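Local coordinates for molybdopterin-guanine dinucleotide biosynthesis protein B (MobB) (Archaeoglobus fulgidus, PDB 2F1R) that probably binds GTP and is thought to take part in making the guanine dinucleotide form of the molybdenum cofactor, at residues Ser6-Ser11 against Glu122-Gly127; Asn83-Ile88 against Glu102-Ala107; Val114-Glu119 against Phe144-Val149; Asp135-Val138 against Lys142-Arg145. All coordinates share one frame; numbering follows the deposited sequence.

In the fold
Taken together, the four contacts illustrate how loops at strand ends pack on a strand, a helix start and one another round a parallel sheet of the P-loop NTPase type. Contacts 1 to 3 are partly buried, whereas contact 4 is mostly exposed, its centre about 20 Å from that of the chain, with V138 its one buried residue. Contacts 1 and 2 are apolar and built round a phenylalanine ring; the backbone of I7 and G103 links them. Contact 3 turns to a guanidinium group laid over a carbonyl, and contact 4 to a tryptophan lying against backbone. Contacts 3 and 4 share F144 and R145 at the sheet's edge, their centres about 5 Å apart.

Contact 1. Residues Ser6-Ser11 against Glu122-Gly127; sequences SIVGTS and EHFRQG
At the end of strand 4-9, in the middle of the parallel sheet, where the chain enters what is probably a Walker A P-loop, V8, G9 and T10 meet the ring of F124 from the loop that leads to strand 129-133. The ring does nearly all the touching on its side. G9 lies over one face: its CA stands 3.5 Å from F124 CZ, and the line from that CA to the ring centroid, 3.8 Å long, tilts 25° from the ring normal, a CH-pi contact displaced toward the rim. T10 reaches the ring at its edge, near the plane, with CG2 3.8 Å from F124 CE2. V8 comes in obliquely nearer the root of the side chain, its CG2 packing 3.7 Å from F124 CD1. With CG anti to its own carbonyl carbon (chi1 -56°), F124 sends the ring along the strand end, past the valine and as far as the threonine. In this strand-loop-helix unit, G9 has a phi of 146°, at which a side chain would collide with the preceding carbonyl oxygen, and S11 caps the N-terminus of helix 12-28 by bonding to G14 N. T10 OG1 turns instead to E120, leaving its methyl for the ring. Within the loop R125 NH2 forms a salt bridge with E122 OE2 at 2.8 Å, and R111 donates a hydrogen bond to F124 O.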
loop_
_atom_site.group_PDB
_atom_site.type_symbol
_atom_site.label_atom_id
_atom_site.label_comp_id
_atom_site.label_asym_id
_atom_site.label_seq_id
_atom_site.Cartn_x
_atom_site.Cartn_y
_atom_site.Cartn_z
ATOM N N SER A 6 -8.980 -8.502 -16.364
ATOM C CA SER A 6 -9.531 -7.149 -16.400
ATOM C C SER A 6 -11.042 -7.075 -16.478
ATOM O O SER A 6 -11.671 -7.784 -17.271
ATOM C CB SER A 6 -8.991 -6.424 -17.615
ATOM O OG SER A 6 -7.592 -6.381 -17.531
ATOM N N ILE A 7 -11.634 -6.156 -15.723
ATOM C CA ILE A 7 -13.058 -5.898 -15.838
ATOM C C ILE A 7 -13.141 -4.551 -16.546
ATOM O O ILE A 7 -12.799 -3.529 -15.978
ATOM C CB ILE A 7 -13.784 -5.893 -14.443
ATOM C CG1 ILE A 7 -13.498 -7.179 -13.665
ATOM C CG2 ILE A 7 -15.323 -5.620 -14.535
ATOM C CD1 ILE A 7 -13.894 -8.486 -14.356
ATOM N N VAL A 8 -13.569 -4.567 -17.806
ATOM C CA VAL A 8 -13.558 -3.392 -18.616
ATOM C C VAL A 8 -14.989 -3.045 -19.063
ATOM O O VAL A 8 -15.904 -3.879 -18.961
ATOM C CB VAL A 8 -12.646 -3.537 -19.856
ATOM C CG1 VAL A 8 -11.176 -3.896 -19.427
ATOM C CG2 VAL A 8 -13.234 -4.559 -20.863
ATOM N N GLY A 9 -15.154 -1.811 -19.562
ATOM C CA GLY A 9 -16.368 -1.460 -20.266
ATOM C C GLY A 9 -16.819 -0.016 -20.074
ATOM O O GLY A 9 -16.040 0.825 -19.639
ATOM N N THR A 10 -18.094 0.233 -20.360
ATOM C CA THR A 10 -18.603 1.591 -20.493
ATOM C C THR A 10 -19.242 2.212 -19.245
ATOM O O THR A 10 -19.468 3.437 -19.193
ATOM C CB THR A 10 -19.601 1.688 -21.678
ATOM O OG1 THR A 10 -20.712 0.823 -21.422
ATOM C CG2 THR A 10 -18.896 1.311 -23.006
ATOM N N SER A 11 -19.520 1.396 -18.243
ATOM C CA SER A 11 -20.109 1.910 -16.998
ATOM C C SER A 11 -19.162 1.774 -15.797
ATOM O O SER A 11 -18.990 0.682 -15.282
ATOM C CB SER A 11 -21.411 1.170 -16.682
ATOM O OG SER A 11 -21.948 1.718 -15.487
ATOM N N GLU A 122 -17.072 -3.742 -29.292
ATOM C CA GLU A 122 -16.033 -3.595 -30.320
ATOM C C GLU A 122 -14.856 -2.746 -29.872
ATOM O O GLU A 122 -13.807 -2.797 -30.461
ATOM C CB GLU A 122 -16.629 -3.054 -31.633
ATOM C CG GLU A 122 -17.476 -4.082 -32.408
ATOM C CD GLU A 122 -16.684 -5.353 -32.747
ATOM O OE1 GLU A 122 -15.653 -5.251 -33.462
ATOM O OE2 GLU A 122 -17.079 -6.454 -32.268
ATOM N N HIS A 123 -15.041 -1.967 -28.828
ATOM C CA HIS A 123 -14.041 -1.008 -28.344
ATOM C C HIS A 123 -13.145 -1.594 -27.274
ATOM O O HIS A 123 -12.280 -0.885 -26.760
ATOM C CB HIS A 123 -14.738 0.209 -27.751
ATOM C CG HIS A 123 -15.318 1.091 -28.794
ATOM N ND1 HIS A 123 -14.534 1.881 -29.607
ATOM C CD2 HIS A 123 -16.596 1.244 -29.223
ATOM C CE1 HIS A 123 -15.311 2.503 -30.478
ATOM N NE2 HIS A 123 -16.560 2.113 -30.284
ATOM N N PHE A 124 -13.373 -2.870 -26.940
ATOM C CA PHE A 124 -12.622 -3.569 -25.906
ATOM C C PHE A 124 -11.940 -4.844 -26.377
ATOM O O PHE A 124 -11.775 -5.759 -25.603
ATOM C CB PHE A 124 -13.513 -3.800 -24.664
ATOM C CG PHE A 124 -14.096 -2.508 -24.116
ATOM C CD1 PHE A 124 -13.348 -1.695 -23.273
ATOM C CD2 PHE A 124 -15.369 -2.066 -24.531
ATOM C CE1 PHE A 124 -13.867 -0.469 -22.809
ATOM C CE2 PHE A 124 -15.894 -0.838 -24.071
ATOM C CZ PHE A 124 -15.135 -0.040 -23.208
ATOM N N ARG A 125 -11.492 -4.854 -27.637
ATOM C CA ARG A 125 -10.803 -5.982 -28.243
ATOM C C ARG A 125 -9.275 -5.998 -28.091
ATOM O O ARG A 125 -8.602 -6.671 -28.860
ATOM C CB ARG A 125 -11.157 -6.074 -29.751
ATOM C CG ARG A 125 -12.643 -6.227 -30.027
ATOM C CD ARG A 125 -13.006 -6.581 -31.510
ATOM N NE ARG A 125 -14.381 -7.106 -31.458
ATOM C CZ ARG A 125 -14.720 -8.394 -31.240
ATOM N NH1 ARG A 125 -13.785 -9.340 -31.147
ATOM N NH2 ARG A 125 -16.004 -8.752 -31.147
ATOM N N GLN A 126 -8.719 -5.263 -27.128
ATOM C CA GLN A 126 -7.251 -5.198 -26.963
ATOM C C GLN A 126 -6.627 -6.472 -26.360
ATOM O O GLN A 126 -5.425 -6.721 -26.502
ATOM C CB GLN A 126 -6.870 -3.988 -26.112
ATOM C CG GLN A 126 -7.389 -2.615 -26.686
ATOM C CD GLN A 126 -8.742 -2.207 -26.125
ATOM O OE1 GLN A 126 -9.442 -3.004 -25.496
ATOM N NE2 GLN A 126 -9.136 -0.961 -26.390
ATOM N N GLY A 127 -7.439 -7.253 -25.661
ATOM C CA GLY A 127 -7.027 -8.593 -25.215
ATOM C C GLY A 127 -8.130 -9.585 -25.477
ATOM O O GLY A 127 -9.140 -9.237 -26.079
#

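Contact 2. Residues Asn83-Ile88 against Glu102-Ala107; sequences NDLDWI and EGFSKA
L85, in the first turn of helix 85-93, sets both of its methyl groups to work against the loop that follows strand 98-102. Its CD2 sits over the centre of one face of the F104 ring, 4.0 Å from the centroid and 12° off the ring normal, a CH-pi contact almost straight above the ring. The branch carbon follows closely, L85 CG lying 3.8 Å from F104 CD1, while L85 CD1 lies between A107 CB and F104 CB, 3.8 Å from each. F104 has CG anti to its carbonyl carbon (chi1 -68°), which turns the ring toward L85. Were L85 cut back to an alanine, the F104 face would probably lose the methyl over its centre and A107 CB its contact with CD1. This is a helix start packed on a strand-end loop, both elements lying beside V36 of strand 33-37, which touches L85 and F104 alike. On the helix side, D84 is the N-cap: its OD1 accepts from W87 N at 3.2 Å, approached from well above the carboxylate plane, with a second, weak bond from D86 N. A short 3-10 turn brings the A107 methyl against the leucine, A107 N being bonded to F104 O at 3.0 Å. Farther out, R38 makes a cation-pi contact with F104, D86 a salt bridge with K109, and in the second subunit A66 packs on F104 and L71 on I88.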
loop_
_atom_site.group_PDB
_atom_site.type_symbol
_atom_site.label_atom_id
_atom_site.label_comp_id
_atom_site.label_asym_id
_atom_site.label_seq_id
_atom_site.Cartn_x
_atom_site.Cartn_y
_atom_site.Cartn_z
ATOM N N ASN A 83 1.734 2.840 -14.560
ATOM C CA ASN A 83 0.930 2.398 -15.700
ATOM C C ASN A 83 1.194 0.920 -16.064
ATOM O O ASN A 83 0.542 0.362 -16.936
ATOM C CB ASN A 83 1.251 3.256 -16.928
ATOM C CG ASN A 83 0.571 4.587 -16.905
ATOM O OD1 ASN A 83 1.193 5.608 -17.215
ATOM N ND2 ASN A 83 -0.715 4.605 -16.570
ATOM N N ASP A 84 2.137 0.295 -15.372
ATOM C CA ASP A 84 2.661 -0.977 -15.786
ATOM C C ASP A 84 2.152 -2.079 -14.861
ATOM O O ASP A 84 2.667 -2.263 -13.744
ATOM C CB ASP A 84 4.183 -0.923 -15.786
ATOM C CG ASP A 84 4.812 -2.133 -16.444
ATOM O OD1 ASP A 84 4.196 -3.198 -16.390
ATOM O OD2 ASP A 84 5.939 -2.030 -16.964
ATOM N N LEU A 85 1.132 -2.803 -15.323
ATOM C CA LEU A 85 0.524 -3.853 -14.538
ATOM C C LEU A 85 1.477 -4.979 -14.111
ATOM O O LEU A 85 1.316 -5.553 -13.041
ATOM C CB LEU A 85 -0.672 -4.456 -15.290
ATOM C CG LEU A 85 -2.020 -3.771 -15.193
ATOM C CD1 LEU A 85 -3.081 -4.500 -16.069
ATOM C CD2 LEU A 85 -2.489 -3.663 -13.713
ATOM N N ASP A 86 2.440 -5.320 -14.951
ATOM C CA ASP A 86 3.380 -6.381 -14.634
ATOM C C ASP A 86 4.367 -5.979 -13.565
ATOM O O ASP A 86 4.763 -6.834 -12.747
ATOM C CB ASP A 86 4.174 -6.798 -15.863
ATOM C CG ASP A 86 3.284 -7.291 -17.023
ATOM O OD1 ASP A 86 2.291 -8.036 -16.792
ATOM O OD2 ASP A 86 3.628 -6.912 -18.171
ATOM N N TRP A 87 4.798 -4.714 -13.604
ATOM C CA TRP A 87 5.639 -4.118 -12.570
ATOM C C TRP A 87 4.853 -4.108 -11.264
ATOM O O TRP A 87 5.404 -4.413 -10.234
ATOM C CB TRP A 87 6.046 -2.677 -12.955
ATOM C CG TRP A 87 7.045 -2.027 -12.056
ATOM C CD1 TRP A 87 8.396 -2.102 -12.173
ATOM C CD2 TRP A 87 6.793 -1.210 -10.886
ATOM N NE1 TRP A 87 9.003 -1.378 -11.174
ATOM C CE2 TRP A 87 8.049 -0.817 -10.372
ATOM C CE3 TRP A 87 5.635 -0.764 -10.232
ATOM C CZ2 TRP A 87 8.185 -0.015 -9.226
ATOM C CZ3 TRP A 87 5.777 0.034 -9.080
ATOM C CH2 TRP A 87 7.034 0.390 -8.601
ATOM N N ILE A 88 3.563 -3.778 -11.311
ATOM C CA ILE A 88 2.744 -3.780 -10.099
ATOM C C ILE A 88 2.583 -5.204 -9.548
ATOM O O ILE A 88 2.800 -5.415 -8.369
ATOM C CB ILE A 88 1.380 -3.089 -10.284
ATOM C CG1 ILE A 88 1.532 -1.617 -10.665
ATOM C CG2 ILE A 88 0.550 -3.120 -8.993
ATOM C CD1 ILE A 88 0.217 -0.981 -11.274
ATOM N N GLU A 102 -9.675 -3.004 -12.653
ATOM C CA GLU A 102 -10.870 -2.235 -12.993
ATOM C C GLU A 102 -10.356 -1.287 -14.050
ATOM O O GLU A 102 -9.575 -0.352 -13.786
ATOM C CB GLU A 102 -11.496 -1.562 -11.777
ATOM C CG GLU A 102 -12.747 -0.748 -12.011
ATOM C CD GLU A 102 -13.119 0.104 -10.764
ATOM O OE1 GLU A 102 -13.130 1.362 -10.833
ATOM O OE2 GLU A 102 -13.356 -0.483 -9.692
ATOM N N GLY A 103 -10.694 -1.624 -15.294
ATOM C CA GLY A 103 -10.126 -0.903 -16.419
ATOM C C GLY A 103 -8.764 -1.480 -16.771
ATOM O O GLY A 103 -8.598 -2.744 -16.779
ATOM N N PHE A 104 -7.822 -0.567 -17.071
ATOM C CA PHE A 104 -6.594 -0.936 -17.779
ATOM C C PHE A 104 -6.878 -1.740 -19.057
ATOM O O PHE A 104 -6.117 -2.657 -19.395
ATOM C CB PHE A 104 -5.655 -1.785 -16.869
ATOM C CG PHE A 104 -5.071 -1.024 -15.730
ATOM C CD1 PHE A 104 -3.775 -0.510 -15.809
ATOM C CD2 PHE A 104 -5.803 -0.815 -14.562
ATOM C CE1 PHE A 104 -3.219 0.229 -14.688
ATOM C CE2 PHE A 104 -5.240 -0.079 -13.441
ATOM C CZ PHE A 104 -3.972 0.431 -13.533
ATOM N N SER A 105 -7.935 -1.384 -19.781
ATOM C CA SER A 105 -8.273 -2.142 -20.995
ATOM C C SER A 105 -7.128 -2.245 -22.016
ATOM O O SER A 105 -6.910 -3.300 -22.663
ATOM C CB SER A 105 -9.506 -1.562 -21.673
ATOM O OG SER A 105 -9.771 -2.369 -22.809
ATOM N N LYS A 106 -6.343 -1.177 -22.121
ATOM C CA LYS A 106 -5.299 -1.121 -23.150
ATOM C C LYS A 106 -4.047 -1.904 -22.800
ATOM O O LYS A 106 -3.106 -2.022 -23.630
ATOM C CB LYS A 106 -4.988 0.319 -23.562
ATOM C CG LYS A 106 -6.221 1.218 -23.790
ATOM C CD LYS A 106 -6.926 0.917 -25.107
ATOM C CE LYS A 106 -7.975 2.008 -25.507
ATOM N NZ LYS A 106 -7.452 3.413 -25.532
ATOM N N ALA A 107 -4.048 -2.527 -21.621
ATOM C CA ALA A 107 -2.945 -3.400 -21.259
ATOM C C ALA A 107 -3.018 -4.782 -21.874
ATOM O O ALA A 107 -2.029 -5.534 -21.771
ATOM C CB ALA A 107 -2.783 -3.488 -19.734
#

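Contact 3. Residues Val114-Glu119 against Phe144-Val149; sequences VVKKPE and FRRDEV
The polar part of this contact is the guanidinium group of R146 lying flat over the carbonyl oxygen of V115. That oxygen stands 3.0 Å above the guanidinium plane, over its centre, so that although V115 O is 3.1 Å from R146 NH2, the angle is too poor for a hydrogen bond. The arginine reaches it by folding: bends at chi2 (57°) and chi3 (66°) carry the head across to the other loop. Apolar contact comes from the stem, where R146 CD rests 3.8 Å from V114 CG1 as the two side chains cross at a slant. K116 adds a flank, its CD lying at the guanidinium edge, in plane, 4.0 Å from R146 NH1. Among charged groups, K116 NZ remains 6.3 Å from R146 NH1, and D135 offers the arginine a long, weak ion pair. Within 144-149, a type I turn from R145 to E148 shapes the loop before helix 149-160, and E148 OE1 accepts from R145 N at 2.8 Å through its anti lone pair. Replacing R146 with a leucine would probably strip the V115 carbonyl of its charged neighbour and D135 of this distant partner. With no hydrogen bond across it, the link between the loops after strands 111-114 and 143-144 probably rests on attraction between the cation and the carbonyl dipole, together with aliphatic packing.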
loop_
_atom_site.group_PDB
_atom_site.type_symbol
_atom_site.label_atom_id
_atom_site.label_comp_id
_atom_site.label_asym_id
_atom_site.label_seq_id
_atom_site.Cartn_x
_atom_site.Cartn_y
_atom_site.Cartn_z
ATOM N N VAL A 114 -18.097 -5.344 -19.698
ATOM C CA VAL A 114 -19.403 -4.975 -19.164
ATOM C C VAL A 114 -19.931 -3.716 -19.843
ATOM O O VAL A 114 -19.354 -2.622 -19.671
ATOM C CB VAL A 114 -19.353 -4.776 -17.639
ATOM C CG1 VAL A 114 -20.751 -4.547 -17.085
ATOM C CG2 VAL A 114 -18.694 -5.971 -16.968
ATOM N N VAL A 115 -20.977 -3.888 -20.647
ATOM C CA VAL A 115 -21.501 -2.793 -21.451
ATOM C C VAL A 115 -23.023 -2.686 -21.356
ATOM O O VAL A 115 -23.713 -3.628 -20.983
ATOM C CB VAL A 115 -21.093 -2.900 -22.929
ATOM C CG1 VAL A 115 -19.598 -2.621 -23.081
ATOM C CG2 VAL A 115 -21.472 -4.271 -23.541
ATOM N N LYS A 116 -23.513 -1.496 -21.661
ATOM C CA LYS A 116 -24.932 -1.255 -21.819
ATOM C C LYS A 116 -25.494 -1.740 -23.169
ATOM O O LYS A 116 -26.546 -2.371 -23.247
ATOM C CB LYS A 116 -25.202 0.260 -21.692
ATOM C CG LYS A 116 -26.732 0.535 -21.601
ATOM C CD LYS A 116 -27.295 0.272 -20.184
ATOM C CE LYS A 116 -28.699 0.831 -20.066
ATOM N NZ LYS A 116 -28.762 1.804 -21.200
ATOM N N LYS A 117 -24.792 -1.429 -24.235
ATOM C CA LYS A 117 -25.233 -1.747 -25.596
ATOM C C LYS A 117 -24.275 -2.737 -26.184
ATOM O O LYS A 117 -23.069 -2.580 -26.015
ATOM C CB LYS A 117 -25.166 -0.483 -26.465
ATOM C CG LYS A 117 -25.818 0.751 -25.882
ATOM C CD LYS A 117 -25.397 1.963 -26.712
ATOM C CE LYS A 117 -25.859 3.264 -26.059
ATOM N NZ LYS A 117 -26.252 3.090 -24.596
ATOM N N PRO A 118 -24.774 -3.715 -26.949
ATOM C CA PRO A 118 -23.887 -4.769 -27.524
ATOM C C PRO A 118 -22.753 -4.244 -28.446
ATOM O O PRO A 118 -21.651 -4.779 -28.416
ATOM C CB PRO A 118 -24.843 -5.670 -28.320
ATOM C CG PRO A 118 -26.238 -5.244 -27.928
ATOM C CD PRO A 118 -26.179 -3.848 -27.391
ATOM N N GLU A 119 -23.003 -3.174 -29.198
ATOM C CA GLU A 119 -22.039 -2.595 -30.146
ATOM C C GLU A 119 -20.830 -1.912 -29.467
ATOM O O GLU A 119 -19.798 -1.727 -30.127
ATOM C CB GLU A 119 -22.735 -1.608 -31.099
ATOM C CG GLU A 119 -23.399 -0.339 -30.379
ATOM C CD GLU A 119 -24.922 -0.482 -30.079
ATOM O OE1 GLU A 119 -25.388 -1.500 -29.495
ATOM O OE2 GLU A 119 -25.662 0.448 -30.434
ATOM N N PHE A 144 -23.479 -13.123 -20.124
ATOM C CA PHE A 144 -24.247 -13.088 -18.885
ATOM C C PHE A 144 -24.971 -11.748 -18.827
ATOM O O PHE A 144 -24.530 -10.758 -19.412
ATOM C CB PHE A 144 -23.298 -13.174 -17.656
ATOM C CG PHE A 144 -22.448 -14.418 -17.624
ATOM C CD1 PHE A 144 -22.970 -15.637 -17.154
ATOM C CD2 PHE A 144 -21.157 -14.386 -18.097
ATOM C CE1 PHE A 144 -22.204 -16.811 -17.167
ATOM C CE2 PHE A 144 -20.392 -15.539 -18.097
ATOM C CZ PHE A 144 -20.912 -16.754 -17.641
ATOM N N ARG A 145 -26.085 -11.728 -18.134
ATOM C CA ARG A 145 -26.740 -10.474 -17.761
ATOM C C ARG A 145 -26.074 -9.856 -16.530
ATOM O O ARG A 145 -25.452 -10.557 -15.772
ATOM C CB ARG A 145 -28.223 -10.733 -17.486
ATOM C CG ARG A 145 -28.991 -11.284 -18.675
ATOM C CD ARG A 145 -30.359 -11.806 -18.284
ATOM N NE ARG A 145 -31.171 -10.806 -17.603
ATOM C CZ ARG A 145 -32.506 -10.821 -17.574
ATOM N NH1 ARG A 145 -33.182 -11.784 -18.227
ATOM N NH2 ARG A 145 -33.175 -9.864 -16.921
ATOM N N ARG A 146 -26.238 -8.547 -16.330
ATOM C CA ARG A 146 -25.648 -7.777 -15.184
ATOM C C ARG A 146 -25.876 -8.427 -13.811
ATOM O O ARG A 146 -24.999 -8.422 -12.954
ATOM C CB ARG A 146 -26.215 -6.333 -15.170
ATOM C CG ARG A 146 -25.271 -5.139 -15.521
ATOM C CD ARG A 146 -24.494 -5.120 -16.930
ATOM N NE ARG A 146 -25.299 -4.991 -18.154
ATOM C CZ ARG A 146 -25.815 -3.863 -18.678
ATOM N NH1 ARG A 146 -25.630 -2.674 -18.097
ATOM N NH2 ARG A 146 -26.543 -3.936 -19.800
ATOM N N ASP A 147 -27.050 -9.027 -13.643
ATOM C CA ASP A 147 -27.543 -9.592 -12.394
ATOM C C ASP A 147 -27.007 -10.976 -12.023
ATOM O O ASP A 147 -27.257 -11.479 -10.930
ATOM C CB ASP A 147 -29.091 -9.677 -12.489
ATOM C CG ASP A 147 -29.627 -9.763 -13.974
ATOM O OD1 ASP A 147 -29.398 -8.808 -14.791
ATOM O OD2 ASP A 147 -30.333 -10.774 -14.317
ATOM N N GLU A 148 -26.308 -11.627 -12.939
ATOM C CA GLU A 148 -26.018 -13.045 -12.760
ATOM C C GLU A 148 -24.657 -13.230 -12.040
ATOM O O GLU A 148 -23.770 -13.968 -12.494
ATOM C CB GLU A 148 -26.028 -13.746 -14.131
ATOM C CG GLU A 148 -27.405 -13.918 -14.797
ATOM C CD GLU A 148 -27.297 -14.759 -16.069
ATOM O OE1 GLU A 148 -26.831 -14.239 -17.095
ATOM O OE2 GLU A 148 -27.667 -15.942 -16.059
ATOM N N VAL A 149 -24.516 -12.557 -10.907
ATOM C CA VAL A 149 -23.213 -12.391 -10.270
ATOM C C VAL A 149 -22.622 -13.697 -9.831
ATOM O O VAL A 149 -21.411 -13.897 -9.974
ATOM C CB VAL A 149 -23.240 -11.350 -9.108
ATOM C CG1 VAL A 149 -23.903 -10.041 -9.566
ATOM C CG2 VAL A 149 -23.918 -11.902 -7.847
#

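Contact 4. Residues Asp135-Val138 against Lys142-Arg145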
loop_
_atom_site.group_PDB
_atom_site.type_symbol
_atom_site.label_atom_id
_atom_site.label_comp_id
_atom_site.label_asym_id
_atom_site.label_seq_id
_atom_site.Cartn_x
_atom_site.Cartn_y
_atom_site.Cartn_z
ATOM N N ASP A 135 -27.256 -6.682 -20.320
ATOM C CA ASP A 135 -28.685 -7.076 -20.159
ATOM C C ASP A 135 -29.386 -7.568 -21.431
ATOM O O ASP A 135 -30.315 -8.368 -21.390
ATOM C CB ASP A 135 -29.464 -5.961 -19.449
ATOM C CG ASP A 135 -29.232 -5.983 -17.935
ATOM O OD1 ASP A 135 -29.014 -7.077 -17.363
ATOM O OD2 ASP A 135 -29.297 -4.920 -17.308
ATOM N N GLU A 136 -28.912 -7.067 -22.553
ATOM C CA GLU A 136 -29.328 -7.480 -23.877
ATOM C C GLU A 136 -28.352 -8.553 -24.372
ATOM O O GLU A 136 -27.123 -8.417 -24.232
ATOM C CB GLU A 136 -29.265 -6.267 -24.807
ATOM C CG GLU A 136 -29.899 -6.527 -26.150
ATOM C CD GLU A 136 -29.765 -5.366 -27.141
ATOM O OE1 GLU A 136 -30.057 -5.665 -28.306
ATOM O OE2 GLU A 136 -29.349 -4.213 -26.776
ATOM N N ARG A 137 -28.898 -9.624 -24.940
ATOM C CA ARG A 137 -28.070 -10.651 -25.550
ATOM C C ARG A 137 -27.058 -10.119 -26.544
ATOM O O ARG A 137 -27.340 -9.244 -27.357
ATOM C CB ARG A 137 -28.931 -11.782 -26.151
ATOM C CG ARG A 137 -28.298 -12.598 -27.274
ATOM C CD ARG A 137 -29.294 -13.717 -27.799
ATOM N NE ARG A 137 -29.371 -14.814 -26.828
ATOM C CZ ARG A 137 -28.478 -15.806 -26.785
ATOM N NH1 ARG A 137 -27.476 -15.824 -27.685
ATOM N NH2 ARG A 137 -28.582 -16.771 -25.863
ATOM N N VAL A 138 -25.855 -10.660 -26.433
ATOM C CA VAL A 138 -24.746 -10.305 -27.279
ATOM C C VAL A 138 -24.315 -11.574 -28.068
ATOM O O VAL A 138 -24.292 -12.665 -27.504
ATOM C CB VAL A 138 -23.612 -9.731 -26.374
ATOM C CG1 VAL A 138 -22.249 -9.884 -26.982
ATOM C CG2 VAL A 138 -23.922 -8.214 -26.009
ATOM N N LYS A 142 -19.341 -15.660 -24.924
ATOM C CA LYS A 142 -19.986 -16.089 -23.688
ATOM C C LYS A 142 -20.706 -14.876 -23.058
ATOM O O LYS A 142 -20.134 -13.795 -22.962
ATOM C CB LYS A 142 -18.937 -16.664 -22.740
ATOM C CG LYS A 142 -19.491 -17.315 -21.528
ATOM C CD LYS A 142 -19.539 -18.824 -21.678
ATOM C CE LYS A 142 -20.615 -19.422 -20.731
ATOM N NZ LYS A 142 -20.056 -19.871 -19.443
ATOM N N TRP A 143 -21.949 -15.053 -22.643
ATOM C CA TRP A 143 -22.785 -13.907 -22.301
ATOM C C TRP A 143 -23.501 -14.128 -20.986
ATOM O O TRP A 143 -24.041 -15.189 -20.757
ATOM C CB TRP A 143 -23.790 -13.590 -23.440
ATOM C CG TRP A 143 -24.913 -12.668 -22.991
ATOM C CD1 TRP A 143 -24.791 -11.350 -22.561
ATOM C CD2 TRP A 143 -26.316 -12.980 -22.908
ATOM N NE1 TRP A 143 -26.020 -10.861 -22.206
ATOM C CE2 TRP A 143 -26.972 -11.826 -22.415
ATOM C CE3 TRP A 143 -27.074 -14.126 -23.188
ATOM C CZ2 TRP A 143 -28.367 -11.776 -22.198
ATOM C CZ3 TRP A 143 -28.454 -14.086 -22.967
ATOM C CH2 TRP A 143 -29.089 -12.895 -22.479
ATOM N N PHE A 144 -23.479 -13.123 -20.124
ATOM C CA PHE A 144 -24.247 -13.088 -18.885
ATOM C C PHE A 144 -24.971 -11.748 -18.827
ATOM O O PHE A 144 -24.530 -10.758 -19.412
ATOM C CB PHE A 144 -23.298 -13.174 -17.656
ATOM C CG PHE A 144 -22.448 -14.418 -17.624
ATOM C CD1 PHE A 144 -22.970 -15.637 -17.154
ATOM C CD2 PHE A 144 -21.157 -14.386 -18.097
ATOM C CE1 PHE A 144 -22.204 -16.811 -17.167
ATOM C CE2 PHE A 144 -20.392 -15.539 -18.097
ATOM C CZ PHE A 144 -20.912 -16.754 -17.641
ATOM N N ARG A 145 -26.085 -11.728 -18.134
ATOM C CA ARG A 145 -26.740 -10.474 -17.761
ATOM C C ARG A 145 -26.074 -9.856 -16.530
ATOM O O ARG A 145 -25.452 -10.557 -15.772
ATOM C CB ARG A 145 -28.223 -10.733 -17.486
ATOM C CG ARG A 145 -28.991 -11.284 -18.675
ATOM C CD ARG A 145 -30.359 -11.806 -18.284
ATOM N NE ARG A 145 -31.171 -10.806 -17.603
ATOM C CZ ARG A 145 -32.506 -10.821 -17.574
ATOM N NH1 ARG A 145 -33.182 -11.784 -18.227
ATOM N NH2 ARG A 145 -33.175 -9.864 -16.921
#
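D135, in the loop after strand 129-133, meets strand 143-144 at W143 and, just beyond its end, R145: its carbonyl O lies near the plane of the W143 ring, at the edge, 4.0 Å from CZ2, and its OD1 packs against R145 CB at 3.7 Å. The carboxylate and the R145 guanidinium stand almost perpendicular, D135 OD1 4.3 Å from R145 NE, short of a salt bridge. E136 contributes its carbonyl O, close to W143 NE1 but at a poor angle; the indole N-H is instead hydrogen-bonded to the carbonyl of C134. R137 follows with the main ring contact, its CA 3.7 Å from the centroid of the six-membered ring and 20° off the normal, a CH-pi approach over one face. Its CB continues over the ring to lie 3.8 Å from W143 CH2. The guanidinium beyond is inclined 61° to the indole and turns a face toward W143 CE3, so the two planes do not stack. At V138 the backbone N lies above the same ring face, and CB packs 4.3 Å from W143 CD1. Here the indole, swung out with CG opposite the backbone N (chi1 165°), packs against the connection between the last two strands of the parallel sheet. The chemistry implies a surface contact resting on one indole face against the R137 and V138 backbone; no salt bridge joins the segments, and the D135-R145 attraction is probably modest.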